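Local coordinates for NanU sialic acid binding protein (Bacteroides fragilis, PDB 4L7T) that binds sialic acid with high affinity, probably at the outer membrane of the bacterium as a SusD-like partner of the protein NanO, at residues D390-L395 with N411-R416; K420-F423 with T429-Y432. One frame throughout, in Å; residues are numbered along the deposited sequence.

Contact 1: residues D390-L395 with N411-R416; sequences DCLLLL and NQVRER
Gln-412 lays its side chain across Leu-392 where two consecutive helices of the SusD fold, 388-401 and 407-418, pack as a helical hairpin. Their short segments run roughly antiparallel, at 141°, with the axes 9.9 Å apart at closest approach. Gln-412 is extended, CG anti to its own N (chi1 -170°), and crosses the leucine at about a right angle. Its amide carbon CD meets Leu-392 CD1 at 3.6 Å, and OE1 lies against both leucine methyls. Glutamine suits this partly exposed position: CG and the amide carbon supply apolar contact to a leucine, and a polar amide tolerates partial exposure.

Next along the helix, Val-413 points toward the partner helix and forms the apolar centre. A branched, compact residue fits here, because one methyl, CG2, can serve two leucines at once. It rests 3.9 Å from Leu-392 CD1 and equally close to Leu-392 CB, and it also approaches Leu-393, whose CD2 lies 4.1 Å from Val-413 CG2. Helix 452-463, further along the chain, packs against the same seam, with Arg-460 touching Leu-393 and Glu-463 touching Val-413.

Arg-414 and Arg-416 turn to salt bridges, the former with Glu-459 and Asp-449. Arg-416 pairs with Glu-266 through NH1, and its NH2 with OE2 of Glu-463, the same glutamate that touches Val-413.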
loop_
_atom_site.group_PDB
_atom_site.type_symbol
_atom_site.label_atom_id
_atom_site.label_comp_id
_atom_site.label_asym_id
_atom_site.label_seq_id
_atom_site.Cartn_x
_atom_site.Cartn_y
_atom_site.Cartn_z
ATOM N N ASP A 390 6.187 8.968 -2.287
ATOM C CA ASP A 390 4.698 9.089 -2.307
ATOM C C ASP A 390 4.307 10.519 -1.886
ATOM O O ASP A 390 3.441 11.160 -2.517
ATOM C CB ASP A 390 4.219 8.024 -1.333
ATOM C CG ASP A 390 2.722 7.727 -1.391
ATOM O OD1 ASP A 390 1.968 8.336 -2.191
ATOM O OD2 ASP A 390 2.265 6.858 -0.567
ATOM N N CYS A 391 4.978 11.094 -0.864
ATOM C CA CYS A 391 4.744 12.484 -0.498
ATOM C C CYS A 391 4.921 13.389 -1.744
ATOM O O CYS A 391 4.049 14.228 -2.018
ATOM C CB CYS A 391 5.777 12.903 0.591
ATOM S SG CYS A 391 5.608 14.615 1.097
ATOM N N LEU A 392 6.058 13.195 -2.453
ATOM C CA LEU A 392 6.373 14.042 -3.589
ATOM C C LEU A 392 5.298 13.902 -4.694
ATOM O O LEU A 392 4.921 14.957 -5.293
ATOM C CB LEU A 392 7.749 13.748 -4.171
ATOM C CG LEU A 392 8.929 14.095 -3.204
ATOM C CD1 LEU A 392 10.251 13.589 -3.816
ATOM C CD2 LEU A 392 8.949 15.630 -2.838
ATOM N N LEU A 393 4.841 12.688 -4.990
ATOM C CA LEU A 393 3.898 12.471 -6.074
ATOM C C LEU A 393 2.484 12.884 -5.669
ATOM O O LEU A 393 1.722 13.386 -6.556
ATOM C CB LEU A 393 3.979 11.024 -6.632
ATOM C CG LEU A 393 5.306 10.774 -7.300
ATOM C CD1 LEU A 393 5.362 9.343 -7.769
ATOM C CD2 LEU A 393 5.602 11.731 -8.507
ATOM N N LEU A 394 2.106 12.713 -4.387
ATOM C CA LEU A 394 0.872 13.319 -3.958
ATOM C C LEU A 394 0.902 14.819 -4.071
ATOM O O LEU A 394 -0.137 15.400 -4.352
ATOM C CB LEU A 394 0.519 12.901 -2.500
ATOM C CG LEU A 394 0.141 11.413 -2.278
ATOM C CD1 LEU A 394 0.084 11.082 -0.773
ATOM C CD2 LEU A 394 -1.158 10.937 -3.000
ATOM N N LEU A 395 2.014 15.453 -3.690
ATOM C CA LEU A 395 2.120 16.904 -3.779
ATOM C C LEU A 395 2.002 17.385 -5.240
ATOM O O LEU A 395 1.225 18.336 -5.487
ATOM C CB LEU A 395 3.387 17.360 -3.094
ATOM C CG LEU A 395 3.656 18.864 -3.155
ATOM C CD1 LEU A 395 2.489 19.643 -2.485
ATOM C CD2 LEU A 395 4.958 19.066 -2.376
ATOM N N ASN A 411 9.968 15.512 -11.441
ATOM C CA ASN A 411 11.344 15.308 -11.855
ATOM C C ASN A 411 12.300 14.965 -10.693
ATOM O O ASN A 411 13.304 14.339 -10.908
ATOM C CB ASN A 411 11.792 16.558 -12.642
ATOM C CG ASN A 411 11.213 16.518 -14.051
ATOM O OD1 ASN A 411 10.894 15.411 -14.559
ATOM N ND2 ASN A 411 11.042 17.702 -14.678
ATOM N N GLN A 412 11.938 15.294 -9.453
ATOM C CA GLN A 412 12.779 14.817 -8.336
ATOM C C GLN A 412 12.730 13.275 -8.241
ATOM O O GLN A 412 13.746 12.572 -8.041
ATOM C CB GLN A 412 12.283 15.424 -7.019
ATOM C CG GLN A 412 13.247 15.165 -5.835
ATOM C CD GLN A 412 12.887 15.999 -4.546
ATOM O OE1 GLN A 412 11.985 16.819 -4.552
ATOM N NE2 GLN A 412 13.644 15.765 -3.470
ATOM N N VAL A 413 11.531 12.752 -8.443
ATOM C CA VAL A 413 11.349 11.288 -8.417
ATOM C C VAL A 413 11.979 10.601 -9.666
ATOM O O VAL A 413 12.670 9.612 -9.528
ATOM C CB VAL A 413 9.852 10.942 -8.269
ATOM C CG1 VAL A 413 9.619 9.430 -8.350
ATOM C CG2 VAL A 413 9.350 11.401 -6.870
ATOM N N ARG A 414 11.779 11.147 -10.852
ATOM C CA ARG A 414 12.451 10.599 -12.064
ATOM C C ARG A 414 13.974 10.625 -11.999
ATOM O O ARG A 414 14.648 9.685 -12.407
ATOM C CB ARG A 414 12.016 11.370 -13.299
ATOM C CG ARG A 414 10.611 11.050 -13.619
ATOM C CD ARG A 414 10.118 11.742 -14.914
ATOM N NE ARG A 414 8.673 11.423 -15.112
ATOM C CZ ARG A 414 7.950 11.815 -16.179
ATOM N NH1 ARG A 414 8.527 12.573 -17.163
ATOM N NH2 ARG A 414 6.623 11.539 -16.298
ATOM N N GLU A 415 14.554 11.713 -11.478
ATOM C CA GLU A 415 15.995 11.801 -11.393
ATOM C C GLU A 415 16.571 10.618 -10.565
ATOM O O GLU A 415 17.582 10.021 -10.912
ATOM C CB GLU A 415 16.396 13.162 -10.797
ATOM C CG GLU A 415 17.917 13.209 -10.490
ATOM C CD GLU A 415 18.333 14.466 -9.716
ATOM O OE1 GLU A 415 17.969 14.609 -8.522
ATOM O OE2 GLU A 415 19.066 15.307 -10.281
ATOM N N ARG A 416 15.910 10.269 -9.454
ATOM C CA ARG A 416 16.317 9.115 -8.616
ATOM C C ARG A 416 16.238 7.810 -9.449
ATOM O O ARG A 416 17.124 6.956 -9.350
ATOM C CB ARG A 416 15.531 9.036 -7.249
ATOM C CG ARG A 416 16.134 8.003 -6.303
ATOM C CD ARG A 416 15.590 6.543 -6.520
ATOM N NE ARG A 416 14.173 6.494 -6.153
ATOM C CZ ARG A 416 13.736 6.457 -4.906
ATOM N NH1 ARG A 416 14.589 6.423 -3.873
ATOM N NH2 ARG A 416 12.420 6.419 -4.682
#

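Contact 2: residues K420-F423 with T429-Y432; sequences KEFF and TLAY
Phe-423 pushes the far end of its ring against Ala-431, bridging two short consecutive helices of the SusD-family fold, 420-425 and 427-430, joined by a tight turn. The ring reaches across because CG is anti to the backbone N (chi1 -171°), which carries CE1 and CZ to the point where the second helix gives way to loop. There CZ meets Ala-431 CB at 3.5 Å and Ala-431 CA at 3.6 Å, while CE1 lies 3.9 Å from the carbonyl carbon of Leu-430. Alanine suits this position, since its single methyl lets a large ring come right up to the backbone.

Leu-430, the last helical residue before Ala-431, points toward the first helix and offers a different part of itself to each phenylalanine. Its CB lies 4.2 Å from Phe-423 CE1, whereas its CD1 methyl extends to the other ring. A branched leucine can thus meet one ring with CB and the other with a methyl.

The two rings differ in setting. Phe-423 is buried, its ring also packing on Arg-414 and Glu-415 of helix 407-418, which makes it a link between the two short helices and the body of the protein. Phe-422 is exposed, and its carbonyl O accepts a hydrogen bond from Asn-426 ND2. The Phe-422 and Leu-430 side chains cross obliquely, bringing Phe-422 CE2 to 3.7 Å from Leu-430 CD1.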
loop_
_atom_site.group_PDB
_atom_site.type_symbol
_atom_site.label_atom_id
_atom_site.label_comp_id
_atom_site.label_asym_id
_atom_site.label_seq_id
_atom_site.Cartn_x
_atom_site.Cartn_y
_atom_site.Cartn_z
ATOM N N LYS A 420 21.253 10.430 -11.429
ATOM C CA LYS A 420 21.408 11.873 -11.697
ATOM C C LYS A 420 22.038 12.196 -13.033
ATOM O O LYS A 420 21.549 13.046 -13.765
ATOM C CB LYS A 420 22.253 12.494 -10.583
ATOM C CG LYS A 420 21.532 12.504 -9.225
ATOM C CD LYS A 420 22.561 12.703 -8.084
ATOM C CE LYS A 420 22.120 12.033 -6.770
ATOM N NZ LYS A 420 21.863 12.960 -5.647
ATOM N N GLU A 421 23.173 11.580 -13.312
ATOM C CA GLU A 421 23.861 11.944 -14.576
ATOM C C GLU A 421 23.165 11.486 -15.852
ATOM O O GLU A 421 23.043 12.252 -16.808
ATOM C CB GLU A 421 25.291 11.432 -14.593
ATOM C CG GLU A 421 26.248 12.062 -13.593
ATOM C CD GLU A 421 27.694 11.694 -13.935
ATOM O OE1 GLU A 421 27.904 10.774 -14.783
ATOM O OE2 GLU A 421 28.615 12.331 -13.374
ATOM N N PHE A 422 22.691 10.227 -15.833
ATOM C CA PHE A 422 21.898 9.737 -16.969
ATOM C C PHE A 422 20.657 10.599 -17.212
ATOM O O PHE A 422 20.268 10.937 -18.340
ATOM C CB PHE A 422 21.595 8.246 -16.751
ATOM C CG PHE A 422 20.878 7.593 -17.924
ATOM C CD1 PHE A 422 21.621 6.951 -18.944
ATOM C CD2 PHE A 422 19.486 7.623 -18.014
ATOM C CE1 PHE A 422 20.956 6.360 -20.044
ATOM C CE2 PHE A 422 18.803 7.031 -19.087
ATOM C CZ PHE A 422 19.538 6.395 -20.120
ATOM N N PHE A 423 19.956 10.976 -16.134
ATOM C CA PHE A 423 18.789 11.818 -16.312
ATOM C C PHE A 423 19.110 13.183 -16.924
ATOM O O PHE A 423 18.317 13.726 -17.730
ATOM C CB PHE A 423 18.114 12.020 -14.963
ATOM C CG PHE A 423 16.777 12.703 -14.995
ATOM C CD1 PHE A 423 15.676 12.137 -15.652
ATOM C CD2 PHE A 423 16.570 13.891 -14.240
ATOM C CE1 PHE A 423 14.470 12.741 -15.643
ATOM C CE2 PHE A 423 15.324 14.522 -14.222
ATOM C CZ PHE A 423 14.253 13.927 -14.921
ATOM N N THR A 429 14.329 13.854 -23.435
ATOM C CA THR A 429 13.305 12.789 -23.608
ATOM C C THR A 429 12.651 12.184 -22.323
ATOM O O THR A 429 11.599 11.558 -22.437
ATOM C CB THR A 429 13.831 11.615 -24.432
ATOM O OG1 THR A 429 14.955 11.056 -23.767
ATOM C CG2 THR A 429 14.191 12.080 -25.925
ATOM N N LEU A 430 13.314 12.325 -21.173
ATOM C CA LEU A 430 12.899 11.617 -19.949
ATOM C C LEU A 430 12.323 12.538 -18.900
ATOM O O LEU A 430 11.475 12.110 -18.083
ATOM C CB LEU A 430 14.049 10.821 -19.345
ATOM C CG LEU A 430 14.649 9.779 -20.287
ATOM C CD1 LEU A 430 15.790 9.093 -19.569
ATOM C CD2 LEU A 430 13.565 8.741 -20.721
ATOM N N ALA A 431 12.777 13.799 -18.869
ATOM C CA ALA A 431 12.259 14.693 -17.859
ATOM C C ALA A 431 10.859 15.174 -18.183
ATOM O O ALA A 431 10.528 15.412 -19.377
ATOM C CB ALA A 431 13.272 15.907 -17.678
ATOM N N TYR A 432 10.001 15.386 -17.169
ATOM C CA TYR A 432 8.686 15.953 -17.380
ATOM C C TYR A 432 8.822 17.398 -17.909
ATOM O O TYR A 432 9.661 18.154 -17.360
ATOM C CB TYR A 432 7.900 15.936 -16.065
ATOM C CG TYR A 432 6.527 16.561 -16.137
ATOM C CD1 TYR A 432 5.410 15.801 -16.606
ATOM C CD2 TYR A 432 6.340 17.925 -15.861
ATOM C CE1 TYR A 432 4.162 16.354 -16.715
ATOM C CE2 TYR A 432 5.041 18.499 -15.887
ATOM C CZ TYR A 432 3.957 17.695 -16.396
ATOM O OH TYR A 432 2.683 18.214 -16.444
#

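Overall arrangement
From the N terminus, the chain reaches helix 388-401, turns, and comes back along helix 407-418; contact 1 closes this loop. Contact 2 then opens and closes a tighter one between helices 420-425 and 427-430. The two loops therefore stand in series, neither nested nor crossed, with centres about 13 Å apart. Residues 411-416 join them: Asn-411 OD1 probably accepts a hydrogen bond from Tyr-432 N at 2.8 Å, and Arg-414 NH1 makes a weak one to Leu-430 O. Tyr-432 of contact 2 also touches helix 452-463, at Pro-452 and Ala-455, so the two short helices are tied to the larger helical body.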